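Local structure of dTDP-glucose 4,6-dehydratase (Klebsiella pneumoniae, 5U4Q) at residues P150-L153 and Y154-T157; S248-P251 and A252-S255. The protein probably catalyses the NAD-dependent 4,6-dehydration of dTDP-glucose to dTDP-4-keto-6-deoxyglucose. One frame throughout, in Å; residues are numbered along the deposited sequence.

How the contacts relate
Both contacts illustrate how a serine hydroxyl takes up a backbone N-H where the chain changes direction, but they do so in different settings. Contact 1 is largely buried and opens helix 153-172, with Tyr154 on NAD; contact 2 is a partly buried turn in the loop between helix 223-234 and strand 258-263, with no helix to start. Capping and main-chain bonds plus small apolar side chains build the first, while hydroxyl bonds dominate the second. Their centres lie about 21 Å apart and they do not touch. The dimer relates them: His166 bonds Ser254 of its own chain and also Pro150 O of the other subunit, and each contact reaches the second subunit.

Contact 1 of 2, residues P150-L153 and Y154-T157. With NAD (nicotinamide-adenine-dinucleotide), chain C.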
ATOM      1  N   PRO A 150       5.327  -5.979   6.242  1.00 19.94           N
ATOM      2  CA  PRO A 150       6.448  -5.117   5.946  1.00 19.57           C
ATOM      3  C   PRO A 150       7.033  -4.455   7.189  1.00 18.77           C
ATOM      4  O   PRO A 150       6.302  -4.169   8.147  1.00 21.11           O
ATOM      5  CB  PRO A 150       5.829  -4.054   4.999  1.00 18.94           C
ATOM      6  CG  PRO A 150       4.405  -4.021   5.394  1.00 19.77           C
ATOM      7  CD  PRO A 150       4.059  -5.443   5.725  1.00 21.36           C
ATOM      8  N   VAL A 151       8.336  -4.236   7.162  1.00 18.61           N
ATOM      9  CA  VAL A 151       9.020  -3.563   8.265  1.00 19.74           C
ATOM     10  C   VAL A 151       9.456  -2.140   7.965  1.00 19.76           C
ATOM     11  O   VAL A 151      10.104  -1.518   8.790  1.00 21.18           O
ATOM     12  CB  VAL A 151      10.175  -4.419   8.818  1.00 21.74           C
ATOM     13  CG1 VAL A 151       9.623  -5.753   9.313  1.00 24.47           C
ATOM     14  CG2 VAL A 151      11.284  -4.598   7.810  1.00 22.90           C
ATOM     15  N   SER A 152       9.114  -1.606   6.785  1.00 17.86           N
ATOM     16  CA  SER A 152       9.431  -0.204   6.458  1.00 16.79           C
ATOM     17  C   SER A 152       8.280   0.389   5.655  1.00 17.40           C
ATOM     18  O   SER A 152       7.542  -0.346   4.994  1.00 17.65           O
ATOM     19  CB  SER A 152      10.711  -0.054   5.635  1.00 19.19           C
ATOM     20  OG  SER A 152      10.585  -0.621   4.328  1.00 18.64           O
ATOM     21  N   LEU A 153       8.133   1.705   5.720  1.00 17.38           N
ATOM     22  CA  LEU A 153       7.099   2.364   4.921  1.00 17.67           C
ATOM     23  C   LEU A 153       7.376   2.152   3.422  1.00 18.50           C
ATOM     24  O   LEU A 153       6.444   1.920   2.647  1.00 16.64           O
ATOM     25  CB  LEU A 153       7.018   3.855   5.257  1.00 18.30           C
ATOM     26  CG  LEU A 153       5.936   4.670   4.530  1.00 17.95           C
ATOM     27  CD1 LEU A 153       4.559   4.113   4.748  1.00 19.73           C
ATOM     28  CD2 LEU A 153       6.011   6.110   5.022  1.00 18.50           C
ATOM     29  N   TYR A 154       8.644   2.210   3.030  1.00 17.29           N
ATOM     30  CA  TYR A 154       9.053   1.937   1.652  1.00 17.84           C
ATOM     31  C   TYR A 154       8.481   0.579   1.195  1.00 17.30           C
ATOM     32  O   TYR A 154       7.804   0.500   0.158  1.00 17.12           O
ATOM     33  CB  TYR A 154      10.571   1.967   1.530  1.00 18.96           C
ATOM     34  CG  TYR A 154      11.116   1.502   0.201  1.00 21.94           C
ATOM     35  CD1 TYR A 154      10.936   2.258  -0.953  1.00 23.12           C
ATOM     36  CD2 TYR A 154      11.827   0.331   0.112  1.00 23.34           C
ATOM     37  CE1 TYR A 154      11.451   1.837  -2.175  1.00 23.15           C
ATOM     38  CE2 TYR A 154      12.361  -0.097  -1.088  1.00 25.83           C
ATOM     39  CZ  TYR A 154      12.164   0.657  -2.233  1.00 25.33           C
ATOM     40  OH  TYR A 154      12.704   0.213  -3.433  1.00 26.92           O
ATOM     41  N   ALA A 155       8.710  -0.476   1.988  1.00 16.12           N
ATOM     42  CA  ALA A 155       8.200  -1.815   1.662  1.00 15.84           C
ATOM     43  C   ALA A 155       6.661  -1.820   1.552  1.00 15.44           C
ATOM     44  O   ALA A 155       6.077  -2.409   0.638  1.00 15.48           O
ATOM     45  CB  ALA A 155       8.647  -2.834   2.715  1.00 18.12           C
ATOM     46  N   ALA A 156       5.994  -1.218   2.527  1.00 14.01           N
ATOM     47  CA  ALA A 156       4.537  -1.161   2.503  1.00 14.43           C
ATOM     48  C   ALA A 156       4.043  -0.476   1.230  1.00 14.59           C
ATOM     49  O   ALA A 156       3.045  -0.907   0.664  1.00 15.50           O
ATOM     50  CB  ALA A 156       3.999  -0.452   3.711  1.00 14.70           C
ATOM     51  N   THR A 157       4.720   0.588   0.800  1.00 15.30           N
ATOM     52  CA  THR A 157       4.270   1.275  -0.426  1.00 15.23           C
ATOM     53  C   THR A 157       4.473   0.408  -1.668  1.00 14.70           C
ATOM     54  O   THR A 157       3.655   0.463  -2.592  1.00 14.63           O
ATOM     55  CB  THR A 157       4.884   2.693  -0.645  1.00 14.92           C
ATOM     56  OG1 THR A 157       6.269   2.621  -0.926  1.00 16.77           O
ATOM     57  CG2 THR A 157       4.591   3.630   0.544  1.00 16.83           C
TER
HETATM   58  PA  NAD C 401      17.322   6.445  -8.455  1.00 17.91           P
HETATM   59  O1A NAD C 401      18.665   6.545  -9.068  1.00 16.08           O
HETATM   60  O2A NAD C 401      16.974   7.248  -7.218  1.00 17.99           O
HETATM   61  O5B NAD C 401      16.240   6.739  -9.620  1.00 17.16           O
HETATM   62  C5B NAD C 401      14.876   7.071  -9.390  1.00 16.57           C
HETATM   63  C4B NAD C 401      14.583   8.376 -10.112  1.00 16.61           C
HETATM   64  O4B NAD C 401      13.213   8.675  -9.785  1.00 16.29           O
HETATM   65  C3B NAD C 401      15.446   9.541  -9.646  1.00 16.36           C
HETATM   66  O3B NAD C 401      16.263  10.122 -10.674  1.00 17.59           O
HETATM   67  C2B NAD C 401      14.417  10.510  -9.064  1.00 16.36           C
HETATM   68  O2B NAD C 401      14.731  11.893  -9.321  1.00 17.62           O
HETATM   69  C1B NAD C 401      13.086  10.070  -9.669  1.00 16.37           C
HETATM   70  N9A NAD C 401      11.920  10.408  -8.836  1.00 16.30           N
HETATM   71  C8A NAD C 401      11.755  10.146  -7.520  1.00 16.67           C
HETATM   72  N7A NAD C 401      10.583  10.624  -7.094  1.00 18.80           N
HETATM   73  C5A NAD C 401       9.974  11.184  -8.151  1.00 15.92           C
HETATM   74  C6A NAD C 401       8.708  11.915  -8.364  1.00 16.15           C
HETATM   75  N6A NAD C 401       7.837  12.115  -7.384  1.00 19.08           N
HETATM   76  N1A NAD C 401       8.477  12.349  -9.604  1.00 16.71           N
HETATM   77  C2A NAD C 401       9.331  12.178 -10.623  1.00 16.58           C
HETATM   78  N3A NAD C 401      10.516  11.548 -10.496  1.00 16.60           N
HETATM   79  C4A NAD C 401      10.860  11.046  -9.280  1.00 16.64           C
HETATM   80  O3  NAD C 401      16.975   4.928  -8.032  1.00 17.61           O
HETATM   81  PN  NAD C 401      17.072   3.579  -8.904  1.00 17.13           P
HETATM   82  O1N NAD C 401      17.324   3.833 -10.332  1.00 16.23           O
HETATM   83  O2N NAD C 401      17.958   2.663  -8.061  1.00 20.10           O
HETATM   84  O5D NAD C 401      15.578   3.063  -8.696  1.00 21.16           O
HETATM   85  C5D NAD C 401      14.656   2.762  -9.739  1.00 18.28           C
HETATM   86  C4D NAD C 401      13.533   1.961  -9.103  1.00 17.32           C
HETATM   87  O4D NAD C 401      14.018   0.649  -8.737  1.00 18.57           O
HETATM   88  C3D NAD C 401      12.884   2.521  -7.842  1.00 17.87           C
HETATM   89  O3D NAD C 401      11.477   2.279  -7.930  1.00 18.04           O
HETATM   90  C2D NAD C 401      13.436   1.681  -6.715  1.00 18.27           C
HETATM   91  O2D NAD C 401      12.530   1.547  -5.600  1.00 22.06           O
HETATM   92  C1D NAD C 401      13.677   0.345  -7.390  1.00 18.44           C
HETATM   93  N1N NAD C 401      14.779  -0.414  -6.767  1.00 19.57           N
HETATM   94  C2N NAD C 401      16.084  -0.167  -7.027  1.00 19.57           C
HETATM   95  C3N NAD C 401      17.107  -0.912  -6.417  1.00 20.79           C
HETATM   96  C7N NAD C 401      18.606  -0.691  -6.659  1.00 23.23           C
HETATM   97  O7N NAD C 401      19.423  -1.506  -6.205  1.00 24.20           O
HETATM   98  N7N NAD C 401      19.096   0.378  -7.309  1.00 22.97           N
HETATM   99  C4N NAD C 401      16.764  -1.891  -5.511  1.00 19.67           C
HETATM  100  C5N NAD C 401      15.423  -2.126  -5.243  1.00 20.64           C
HETATM  101  C6N NAD C 401      14.437  -1.364  -5.862  1.00 19.86           C
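Ser152 O receives Ala156 N at 3.0 Å in the first turn of the helix, and the same oxygen takes a weak hydrogen bond from Thr167 OG1 of the second subunit. Ser152 is also the N-cap. Its hydroxyl, placed between backbone N and carbonyl carbon (chi1 66°), turns back over the helix end and accepts Ala155 N, with OG to N 3.0 Å. One residue on, Leu153 O accepts Thr157 N at 2.9 Å. Pro150 packs on the first turn, its CB 3.8 Å from Ala155 CB and its CG against Ala156 CB.

With CG anti to its backbone N (chi1 171°), Tyr154 sends its ring out from the helix to the cofactor: OH and the ribose O2D of NAD share a hydrogen bond of 2.6 Å, O2D lying in the ring plane at the edge. Tyr154 occupies the tyrosine position of the Tyr-x-x-x-Lys motif familiar from short-chain dehydrogenases. Thr157 OG1 donates to Tyr154 O at 2.8 Å and is also bonded to Asn105 ND2. The segment ends the loop that follows strand 123-129 and opens helix 153-172, beside helix 98-118, which Leu153, Tyr154 and Thr157 touch.

Contact 2 of 2, residues S248-P251 and A252-S255; sequences SGSP and ATSS
Ser250 and Thr253 close a type I beta turn, with Pro251 and Ala252 at its corners, and the serine adds an ST turn inside it. Followed outward, the Ser250 side chain starts with CB, which lies 3.9 Å from both Ala252 N and Thr253 OG1. Beyond it, OG stands between the backbone N and the carbonyl carbon (chi1 79°), a rotation that folds the hydroxyl back over the turn. There it accepts Ala252 N at 3.1 Å, with an N-H...O angle of 154°; this is the bond that defines the ST turn. OG also lies 3.8 Å from both Ala252 CB and Thr253 CG2.

The turn's main-chain bond, from Thr253 N to Ser250 O, is weak, and it is joined by two hydroxyl-to-backbone bonds: the one just described from Ser250 OG, and a second made by the threonine hydroxyl. The stronger partner of that threonine hydroxyl is Trp244 NE1, outside the turn.

The neighbourhood extends the arrangement in two directions. Toward the parallel sheet, Ala252 makes a backbone hydrogen bond with Val260 and packs on it, while Pro251 O accepts Tyr258 OH, tying the turn to strand 258-263. Toward the second subunit, its His149 NE2 bonds Thr253 O and, weakly, Ser250 O. Across the turn itself, Ser250 N donates to Thr253 OG1 at 3.1 Å in a bent bond, with an N-H...O angle of 137°.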
ATOM      1  N   SER A 248      -5.288 -22.158  -5.357  1.00 30.66           N
ATOM      2  CA  SER A 248      -4.208 -22.861  -6.083  1.00 35.87           C
ATOM      3  C   SER A 248      -3.122 -21.907  -6.649  1.00 35.90           C
ATOM      4  O   SER A 248      -2.193 -22.349  -7.339  1.00 34.44           O
ATOM      5  CB  SER A 248      -4.804 -23.688  -7.217  1.00 38.96           C
ATOM      6  OG  SER A 248      -5.535 -22.877  -8.118  1.00 46.19           O
ATOM      7  N   GLY A 249      -3.203 -20.622  -6.311  1.00 31.35           N
ATOM      8  CA  GLY A 249      -2.261 -19.621  -6.845  1.00 28.48           C
ATOM      9  C   GLY A 249      -1.300 -19.014  -5.861  1.00 27.73           C
ATOM     10  O   GLY A 249      -0.910 -19.643  -4.888  1.00 30.07           O
ATOM     11  N   SER A 250      -0.900 -17.761  -6.119  1.00 25.72           N
ATOM     12  CA  SER A 250       0.046 -17.084  -5.253  1.00 23.19           C
ATOM     13  C   SER A 250      -0.228 -15.593  -5.234  1.00 20.68           C
ATOM     14  O   SER A 250      -1.008 -15.107  -6.047  1.00 22.05           O
ATOM     15  CB  SER A 250       1.473 -17.307  -5.739  1.00 26.05           C
ATOM     16  OG  SER A 250       1.767 -16.456  -6.833  1.00 26.29           O
ATOM     17  N   PRO A 251       0.428 -14.856  -4.316  1.00 22.70           N
ATOM     18  CA  PRO A 251       0.292 -13.385  -4.303  1.00 22.08           C
ATOM     19  C   PRO A 251       0.843 -12.675  -5.567  1.00 24.19           C
ATOM     20  O   PRO A 251       0.683 -11.451  -5.713  1.00 21.52           O
ATOM     21  CB  PRO A 251       1.167 -12.968  -3.109  1.00 23.47           C
ATOM     22  CG  PRO A 251       1.258 -14.171  -2.253  1.00 25.21           C
ATOM     23  CD  PRO A 251       1.293 -15.315  -3.210  1.00 23.76           C
ATOM     24  N   ALA A 252       1.516 -13.438  -6.428  1.00 22.22           N
ATOM     25  CA  ALA A 252       2.197 -12.910  -7.628  1.00 21.42           C
ATOM     26  C   ALA A 252       1.587 -13.366  -8.958  1.00 20.75           C
ATOM     27  O   ALA A 252       2.128 -13.097 -10.014  1.00 17.70           O
ATOM     28  CB  ALA A 252       3.671 -13.287  -7.583  1.00 21.86           C
ATOM     29  N   THR A 253       0.438 -14.043  -8.903  1.00 20.53           N
ATOM     30  CA  THR A 253      -0.269 -14.474 -10.089  1.00 19.01           C
ATOM     31  C   THR A 253      -1.756 -14.131  -9.888  1.00 16.63           C
ATOM     32  O   THR A 253      -2.139 -13.726  -8.789  1.00 17.11           O
ATOM     33  CB  THR A 253      -0.129 -15.997 -10.249  1.00 22.90           C
ATOM     34  OG1 THR A 253      -0.495 -16.653  -9.019  1.00 24.63           O
ATOM     35  CG2 THR A 253       1.320 -16.351 -10.593  1.00 23.31           C
ATOM     36  N   SER A 254      -2.578 -14.287 -10.935  1.00 16.63           N
ATOM     37  CA  SER A 254      -4.027 -14.011 -10.831  1.00 15.39           C
ATOM     38  C   SER A 254      -4.783 -14.528 -12.051  1.00 16.17           C
ATOM     39  O   SER A 254      -4.189 -14.956 -13.028  1.00 16.48           O
ATOM     40  CB  SER A 254      -4.269 -12.481 -10.741  1.00 16.08           C
ATOM     41  OG  SER A 254      -5.673 -12.146 -10.664  1.00 15.68           O
ATOM     42  N   SER A 255      -6.112 -14.481 -11.995  1.00 16.40           N
ATOM     43  CA  SER A 255      -6.929 -14.666 -13.176  1.00 16.22           C
ATOM     44  C   SER A 255      -6.828 -13.423 -14.058  1.00 15.39           C
ATOM     45  O   SER A 255      -7.077 -13.477 -15.260  1.00 17.66           O
ATOM     46  CB  SER A 255      -8.397 -14.931 -12.810  1.00 17.68           C
ATOM     47  OG  SER A 255      -8.859 -13.987 -11.859  1.00 17.69           O
TER